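Local coordinates for protein ribulose-1,5-bisphosphate carboxylase/oxygenase large subunit (PDB 3QFW) that belongs to the Rubisco-like proteins and probably binds magnesium, with a chemistry that, as in relatives, may differ from the carbon dioxide fixation of true Rubisco, at residues G225-P231 against L249-H254; F239-V243 against L275-D279; R123-G127 against G197-Y201. All coordinates share one frame; numbering follows the deposited sequence.

Contact 1 of 3, residues G225-P231 against L249-H254; sequences GAVLVAP and LVVVAH
V227 holds the facing chain by both of its backbone polar atoms: its N donates to V250 O at 2.9 Å, and its O accepts V252 N at 2.7 Å. That is the pattern of two parallel strands, here 226-229 and 250-253, neighbours in the TIM barrel of the catalytic domain. V250 N bonds to G225 O ahead of this pair; beyond it V229 N bonds to V252 O at 3.0 Å, and H254 N bonds to V229 O. The V252 N-H...O angle at V227 O is 171°. CA-H...O contacts from A226 to V250 O and from L228 to V252 O give each of these carbonyls a second, weaker partner. The strand directions differ by 23°.

A226, L228, V250 and V252 lie on the face turned to strand 200-202. L228 swings its CG away from the backbone N (chi1 -176°), which carries CD1 over to V252, 3.6 Å from V252 CG1. V227, V229 and V251 occupy the other face, packed by helices 209-222 and 236-243. There V227 CG2 touches V251 CG2 at 3.9 Å, and V227 crosses L249 at about a right angle, tightly, with CG1 3.5 Å from L249 CD1. Past the strand ends, H254 ND1 bonds to A256 N and its ring stacks on H167. A230 is the N-cap of the next helix, and P231, the first helical residue after it, lays CD against H254 O at 3.3 Å.

Contact 2 of 3, residues F239-V243 against L275-D279; sequences FHAIV and LFGAD
H240 ND1 donates to F276 O over 2.8 Å, with 162° at the hydrogen, the one hydrogen bond across the two segments; the oxygen sits in the imidazole plane, while the nitrogen is tilted 27° from the carbonyl plane. CG of H240 stands opposite its backbone N (chi1 -171°), which carries the ring out to that oxygen. A leucine here would probably leave the buried F276 O without this donor.

The apolar contacts run along the edge of the F239 ring. F276 CB lies in the ring plane, 3.9 Å from F239 CE2, and A278 CB is 4.0 Å from F239 CZ. V243 CG2 rests over one face of the same ring, toward its rim, and also approaches F276 O at 3.5 Å. Outside the two segments, the rings of H240 and F276 each meet F112 edge-to-face.

G277 leaves V243 room to close in, with CG1 3.7 Å from G277 CA; a CB there would clash with that methyl. The positive phi of G277 also calls for glycine, since a CB would be jammed against the carbonyl O of F276. This is a Schellman motif, ending helix 265-276 just before barrel strand 280-284.

Contact 3 of 3, residues R123-G127 against G197-Y201; sequences RTLTG and GRTLY
R198 reaches over the last turn of helix 118-126 and gives its NE to L125 O, 2.9 Å away. The bond is bent, 137° at the hydrogen, and NE stands above the carbonyl plane, 52° out of it. L125 O is in turn tilted from the guanidinium plane, so neither group faces the other squarely. T124 O lies over one guanidinium face near the rim, 3.8 Å from R198 NH2, without a hydrogen bond. A positive group beside these helix-end carbonyls is probably favourable electrostatically. The side chain gets there by a bend at chi3 (61°), which folds it back over the helix end while R198 CB stays 3.4 Å from L125 O.

Beyond the arginine the contact turns apolar. L200 CD1 meets T126 CG2 at 3.6 Å, the two side chains crossing at about a right angle, and L125 CB is a looser neighbour of L200 CD1. T126 is fixed from behind: its OG1 bonds back to I122 O in the helix, leaving the methyl for L200. G127, with positive phi, then takes the chain out of the helix.

L200 is bonded through its backbone to D161 and I163, which sets it in the sheet beside strand 162-165. T126 also packs on L133. Helix 118-126 thus lies against the starting ends of barrel strands 133-138 and 200-202.

From the N terminus, contact 3 comes first, joining helix 118-126 to the start of strand 200-202 and closing, before the other two begin, a loop that holds strands 133-138 and 162-165. Contacts 1 and 2 cross, their segments alternating. Contact 1 pairs consecutive barrel strands, closing over the 17 residues between its segments; contact 2 closes over 31 residues that hold strand 250-253, joining helix 236-243, the second of two between those strands, to the end of helix 265-276. The two touch where V251 O and D279 N come 2.7 Å apart, probably a hydrogen bond. Contact 3 meets contact 1 through L125 and L200 against V250, but stays about 8 Å from contact 2 between nearest atoms.

Contact 1 of 3, residues G225-P231 against L249-H254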
loop_
_atom_site.group_PDB
_atom_site.type_symbol
_atom_site.label_atom_id
_atom_site.label_comp_id
_atom_site.label_asym_id
_atom_site.label_seq_id
_atom_site.Cartn_x
_atom_site.Cartn_y
_atom_site.Cartn_z
ATOM N N GLY B 225 5.002 -15.361 -21.400
ATOM C CA GLY B 225 4.186 -16.278 -20.624
ATOM C C GLY B 225 4.036 -15.995 -19.139
ATOM O O GLY B 225 3.345 -16.733 -18.436
ATOM N N ALA B 226 4.678 -14.941 -18.650
ATOM C CA ALA B 226 4.531 -14.593 -17.243
ATOM C C ALA B 226 4.528 -13.087 -17.049
ATOM O O ALA B 226 4.794 -12.337 -17.983
ATOM C CB ALA B 226 5.626 -15.236 -16.411
ATOM N N VAL B 227 4.230 -12.662 -15.826
ATOM C CA VAL B 227 4.174 -11.246 -15.484
ATOM C C VAL B 227 4.469 -11.050 -14.003
ATOM O O VAL B 227 4.070 -11.872 -13.166
ATOM C CB VAL B 227 2.785 -10.656 -15.771
ATOM C CG1 VAL B 227 2.496 -10.651 -17.262
ATOM C CG2 VAL B 227 1.709 -11.416 -15.010
ATOM N N LEU B 228 5.158 -9.958 -13.685
ATOM C CA LEU B 228 5.540 -9.648 -12.316
ATOM C C LEU B 228 4.743 -8.432 -11.862
ATOM O O LEU B 228 4.596 -7.468 -12.612
ATOM C CB LEU B 228 7.036 -9.334 -12.241
ATOM C CG LEU B 228 7.610 -9.088 -10.847
ATOM C CD1 LEU B 228 7.531 -10.378 -10.025
ATOM C CD2 LEU B 228 9.051 -8.598 -10.949
ATOM N N VAL B 229 4.210 -8.480 -10.645
ATOM C CA VAL B 229 3.439 -7.346 -10.125
ATOM C C VAL B 229 3.682 -7.227 -8.637
ATOM O O VAL B 229 3.712 -8.233 -7.935
ATOM C CB VAL B 229 1.928 -7.546 -10.326
ATOM C CG1 VAL B 229 1.168 -6.235 -10.064
ATOM C CG2 VAL B 229 1.627 -8.069 -11.728
ATOM N N ALA B 230 3.841 -5.998 -8.152
ATOM C CA ALA B 230 3.910 -5.747 -6.714
ATOM C C ALA B 230 2.554 -5.252 -6.226
ATOM O O ALA B 230 2.232 -4.070 -6.392
ATOM C CB ALA B 230 4.987 -4.728 -6.418
ATOM N N PRO B 231 1.746 -6.151 -5.637
ATOM C CA PRO B 231 0.360 -5.802 -5.295
ATOM C C PRO B 231 0.267 -4.589 -4.374
ATOM O O PRO B 231 -0.669 -3.793 -4.507
ATOM C CB PRO B 231 -0.171 -7.069 -4.598
ATOM C CG PRO B 231 0.709 -8.201 -5.156
ATOM C CD PRO B 231 2.062 -7.567 -5.333
ATOM N N LEU B 249 -1.322 -16.499 -18.187
ATOM C CA LEU B 249 0.024 -16.062 -17.855
ATOM C C LEU B 249 0.343 -16.502 -16.436
ATOM O O LEU B 249 -0.544 -16.547 -15.589
ATOM C CB LEU B 249 0.110 -14.533 -17.918
ATOM C CG LEU B 249 -0.065 -13.850 -19.273
ATOM C CD1 LEU B 249 0.100 -12.341 -19.131
ATOM C CD2 LEU B 249 0.932 -14.404 -20.268
ATOM N N VAL B 250 1.600 -16.819 -16.161
ATOM C CA VAL B 250 1.988 -17.049 -14.777
ATOM C C VAL B 250 2.092 -15.678 -14.096
ATOM O O VAL B 250 2.841 -14.803 -14.548
ATOM C CB VAL B 250 3.311 -17.820 -14.664
ATOM C CG1 VAL B 250 3.694 -18.004 -13.207
ATOM C CG2 VAL B 250 3.200 -19.194 -15.367
ATOM N N VAL B 251 1.329 -15.483 -13.026
ATOM C CA VAL B 251 1.367 -14.203 -12.307
ATOM C C VAL B 251 2.274 -14.309 -11.094
ATOM O O VAL B 251 1.967 -15.024 -10.137
ATOM C CB VAL B 251 -0.020 -13.761 -11.854
ATOM C CG1 VAL B 251 0.080 -12.453 -11.002
ATOM C CG2 VAL B 251 -0.923 -13.562 -13.061
ATOM N N VAL B 252 3.395 -13.601 -11.141
ATOM C CA VAL B 252 4.382 -13.657 -10.070
ATOM C C VAL B 252 4.232 -12.396 -9.223
ATOM O O VAL B 252 4.351 -11.284 -9.736
ATOM C CB VAL B 252 5.816 -13.694 -10.625
ATOM C CG1 VAL B 252 6.820 -13.848 -9.492
ATOM C CG2 VAL B 252 5.985 -14.821 -11.666
ATOM N N ALA B 253 3.982 -12.564 -7.932
ATOM C CA ALA B 253 3.850 -11.411 -7.054
ATOM C C ALA B 253 5.190 -11.051 -6.412
ATOM O O ALA B 253 5.991 -11.932 -6.095
ATOM C CB ALA B 253 2.787 -11.662 -5.995
ATOM N N HIS B 254 5.428 -9.748 -6.257
ATOM C CA HIS B 254 6.616 -9.216 -5.593
ATOM C C HIS B 254 6.200 -8.436 -4.340
ATOM O O HIS B 254 5.151 -7.787 -4.325
ATOM C CB HIS B 254 7.376 -8.275 -6.534
ATOM C CG HIS B 254 8.703 -7.832 -5.997
ATOM N ND1 HIS B 254 8.854 -6.703 -5.220
ATOM C CD2 HIS B 254 9.940 -8.377 -6.114
ATOM C CE1 HIS B 254 10.124 -6.569 -4.883
ATOM N NE2 HIS B 254 10.808 -7.569 -5.419
#

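Contact 2 of 3, residues F239-V243 against L275-D279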
loop_
_atom_site.group_PDB
_atom_site.type_symbol
_atom_site.label_atom_id
_atom_site.label_comp_id
_atom_site.label_asym_id
_atom_site.label_seq_id
_atom_site.Cartn_x
_atom_site.Cartn_y
_atom_site.Cartn_z
ATOM N N PHE B 239 -4.397 -5.281 -8.643
ATOM C CA PHE B 239 -3.664 -6.527 -8.820
ATOM C C PHE B 239 -4.660 -7.630 -9.163
ATOM O O PHE B 239 -4.468 -8.381 -10.121
ATOM C CB PHE B 239 -2.879 -6.890 -7.559
ATOM C CG PHE B 239 -2.317 -8.308 -7.574
ATOM C CD1 PHE B 239 -1.280 -8.649 -8.435
ATOM C CD2 PHE B 239 -2.822 -9.277 -6.722
ATOM C CE1 PHE B 239 -0.752 -9.952 -8.458
ATOM C CE2 PHE B 239 -2.308 -10.591 -6.732
ATOM C CZ PHE B 239 -1.268 -10.924 -7.601
ATOM N N HIS B 240 -5.743 -7.699 -8.396
ATOM C CA HIS B 240 -6.755 -8.735 -8.605
ATOM C C HIS B 240 -7.409 -8.589 -9.978
ATOM O O HIS B 240 -7.663 -9.582 -10.673
ATOM C CB HIS B 240 -7.802 -8.644 -7.506
ATOM C CG HIS B 240 -8.773 -9.782 -7.485
ATOM N ND1 HIS B 240 -8.380 -11.101 -7.532
ATOM C CD2 HIS B 240 -10.124 -9.793 -7.398
ATOM C CE1 HIS B 240 -9.449 -11.877 -7.482
ATOM N NE2 HIS B 240 -10.520 -11.107 -7.400
ATOM N N ALA B 241 -7.681 -7.346 -10.366
ATOM C CA ALA B 241 -8.253 -7.059 -11.680
ATOM C C ALA B 241 -7.358 -7.563 -12.807
ATOM O O ALA B 241 -7.852 -8.110 -13.793
ATOM C CB ALA B 241 -8.511 -5.564 -11.840
ATOM N N ILE B 242 -6.047 -7.368 -12.667
ATOM C CA ILE B 242 -5.090 -7.847 -13.665
ATOM C C ILE B 242 -5.051 -9.370 -13.697
ATOM O O ILE B 242 -4.942 -9.975 -14.767
ATOM C CB ILE B 242 -3.663 -7.299 -13.426
ATOM C CG1 ILE B 242 -3.554 -5.867 -13.944
ATOM C CG2 ILE B 242 -2.626 -8.139 -14.151
ATOM C CD1 ILE B 242 -3.652 -5.748 -15.461
ATOM N N VAL B 243 -5.129 -9.994 -12.525
ATOM C CA VAL B 243 -5.148 -11.455 -12.461
ATOM C C VAL B 243 -6.280 -11.999 -13.328
ATOM O O VAL B 243 -6.107 -12.976 -14.056
ATOM C CB VAL B 243 -5.314 -11.953 -11.007
ATOM C CG1 VAL B 243 -5.746 -13.423 -10.969
ATOM C CG2 VAL B 243 -4.018 -11.740 -10.221
ATOM N N LEU B 275 -4.689 -15.857 -2.484
ATOM C CA LEU B 275 -6.129 -15.645 -2.577
ATOM C C LEU B 275 -6.465 -14.724 -3.756
ATOM O O LEU B 275 -7.385 -14.989 -4.530
ATOM C CB LEU B 275 -6.648 -15.013 -1.269
ATOM C CG LEU B 275 -8.139 -14.690 -1.155
ATOM C CD1 LEU B 275 -8.960 -15.971 -1.059
ATOM C CD2 LEU B 275 -8.440 -13.808 0.050
ATOM N N PHE B 276 -5.716 -13.631 -3.875
ATOM C CA PHE B 276 -5.990 -12.621 -4.895
ATOM C C PHE B 276 -5.528 -13.000 -6.306
ATOM O O PHE B 276 -5.905 -12.332 -7.275
ATOM C CB PHE B 276 -5.394 -11.270 -4.480
ATOM C CG PHE B 276 -6.042 -10.686 -3.254
ATOM C CD1 PHE B 276 -7.372 -10.949 -2.967
ATOM C CD2 PHE B 276 -5.314 -9.902 -2.371
ATOM C CE1 PHE B 276 -7.975 -10.416 -1.828
ATOM C CE2 PHE B 276 -5.906 -9.373 -1.238
ATOM C CZ PHE B 276 -7.238 -9.637 -0.966
ATOM N N GLY B 277 -4.699 -14.036 -6.413
ATOM C CA GLY B 277 -4.358 -14.618 -7.704
ATOM C C GLY B 277 -2.896 -14.853 -8.036
ATOM O O GLY B 277 -2.570 -15.183 -9.178
ATOM N N ALA B 278 -2.001 -14.681 -7.070
ATOM C CA ALA B 278 -0.589 -14.869 -7.351
ATOM C C ALA B 278 -0.289 -16.367 -7.578
ATOM O O ALA B 278 -0.681 -17.208 -6.778
ATOM C CB ALA B 278 0.253 -14.322 -6.220
ATOM N N ASP B 279 0.400 -16.693 -8.668
ATOM C CA ASP B 279 0.794 -18.080 -8.921
ATOM C C ASP B 279 2.140 -18.392 -8.291
ATOM O O ASP B 279 2.412 -19.546 -7.917
ATOM C CB ASP B 279 0.838 -18.377 -10.412
ATOM C CG ASP B 279 -0.490 -18.128 -11.083
ATOM O OD1 ASP B 279 -1.456 -18.853 -10.769
ATOM O OD2 ASP B 279 -0.558 -17.214 -11.925
#

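Contact 3 of 3, residues R123-G127 against G197-Y201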
loop_
_atom_site.group_PDB
_atom_site.type_symbol
_atom_site.label_atom_id
_atom_site.label_comp_id
_atom_site.label_asym_id
_atom_site.label_seq_id
_atom_site.Cartn_x
_atom_site.Cartn_y
_atom_site.Cartn_z
ATOM N N ARG B 123 4.531 -25.915 -13.057
ATOM C CA ARG B 123 5.287 -27.147 -13.300
ATOM C C ARG B 123 5.116 -27.610 -14.738
ATOM O O ARG B 123 6.088 -27.964 -15.413
ATOM C CB ARG B 123 4.858 -28.260 -12.341
ATOM C CG ARG B 123 5.405 -28.100 -10.934
ATOM C CD ARG B 123 5.244 -29.374 -10.119
ATOM N NE ARG B 123 5.885 -29.256 -8.814
ATOM C CZ ARG B 123 7.199 -29.287 -8.637
ATOM N NH1 ARG B 123 8.007 -29.439 -9.681
ATOM N NH2 ARG B 123 7.709 -29.167 -7.417
ATOM N N THR B 124 3.873 -27.608 -15.200
ATOM C CA THR B 124 3.565 -28.073 -16.548
ATOM C C THR B 124 4.178 -27.142 -17.588
ATOM O O THR B 124 4.740 -27.586 -18.585
ATOM C CB THR B 124 2.048 -28.163 -16.779
ATOM O OG1 THR B 124 1.466 -29.070 -15.837
ATOM C CG2 THR B 124 1.745 -28.631 -18.197
ATOM N N LEU B 125 4.074 -25.836 -17.353
ATOM C CA LEU B 125 4.599 -24.866 -18.303
ATOM C C LEU B 125 6.117 -24.927 -18.447
ATOM O O LEU B 125 6.647 -24.679 -19.526
ATOM C CB LEU B 125 4.170 -23.441 -17.902
ATOM C CG LEU B 125 2.703 -23.121 -18.152
ATOM C CD1 LEU B 125 2.254 -21.778 -17.464
ATOM C CD2 LEU B 125 2.473 -23.060 -19.639
ATOM N N THR B 126 6.808 -25.236 -17.355
ATOM C CA THR B 126 8.257 -25.109 -17.302
ATOM C C THR B 126 8.916 -26.456 -17.538
ATOM O O THR B 126 10.118 -26.534 -17.790
ATOM C CB THR B 126 8.730 -24.588 -15.936
ATOM O OG1 THR B 126 8.329 -25.511 -14.918
ATOM C CG2 THR B 126 8.117 -23.200 -15.629
ATOM N N GLY B 127 8.122 -27.515 -17.437
ATOM C CA GLY B 127 8.638 -28.863 -17.577
ATOM C C GLY B 127 9.256 -29.425 -16.309
ATOM O O GLY B 127 9.895 -30.477 -16.342
ATOM N N GLY B 197 14.201 -25.645 -24.431
ATOM C CA GLY B 197 13.775 -25.187 -23.115
ATOM C C GLY B 197 12.363 -24.638 -23.038
ATOM O O GLY B 197 11.704 -24.420 -24.056
ATOM N N ARG B 198 11.893 -24.417 -21.812
ATOM C CA ARG B 198 10.555 -23.883 -21.589
ATOM C C ARG B 198 10.626 -22.765 -20.530
ATOM O O ARG B 198 9.741 -22.626 -19.684
ATOM C CB ARG B 198 9.573 -24.999 -21.179
ATOM C CG ARG B 198 9.428 -26.146 -22.205
ATOM C CD ARG B 198 8.296 -27.141 -21.837
ATOM N NE ARG B 198 6.991 -26.476 -21.798
ATOM C CZ ARG B 198 5.843 -26.993 -22.232
ATOM N NH1 ARG B 198 5.792 -28.218 -22.748
ATOM N NH2 ARG B 198 4.729 -26.266 -22.152
ATOM N N THR B 199 11.705 -21.984 -20.594
ATOM C CA THR B 199 11.950 -20.885 -19.670
ATOM C C THR B 199 10.908 -19.783 -19.836
ATOM O O THR B 199 10.592 -19.386 -20.961
ATOM C CB THR B 199 13.337 -20.253 -19.903
ATOM O OG1 THR B 199 14.367 -21.155 -19.489
ATOM C CG2 THR B 199 13.467 -18.943 -19.110
ATOM N N LEU B 200 10.384 -19.285 -18.716
ATOM C CA LEU B 200 9.399 -18.193 -18.730
ATOM C C LEU B 200 10.024 -16.831 -18.426
ATOM O O LEU B 200 10.997 -16.733 -17.676
ATOM C CB LEU B 200 8.294 -18.457 -17.704
ATOM C CG LEU B 200 7.380 -19.668 -17.877
ATOM C CD1 LEU B 200 6.711 -19.992 -16.555
ATOM C CD2 LEU B 200 6.335 -19.411 -18.951
ATOM N N TYR B 201 9.449 -15.780 -19.002
ATOM C CA TYR B 201 9.843 -14.406 -18.669
ATOM C C TYR B 201 8.700 -13.617 -18.029
ATOM O O TYR B 201 7.587 -13.569 -18.559
ATOM C CB TYR B 201 10.370 -13.688 -19.910
ATOM C CG TYR B 201 10.644 -12.211 -19.722
ATOM C CD1 TYR B 201 11.408 -11.748 -18.654
ATOM C CD2 TYR B 201 10.161 -11.277 -20.633
ATOM C CE1 TYR B 201 11.656 -10.377 -18.489
ATOM C CE2 TYR B 201 10.417 -9.927 -20.478
ATOM C CZ TYR B 201 11.165 -9.482 -19.413
ATOM O OH TYR B 201 11.414 -8.121 -19.275
#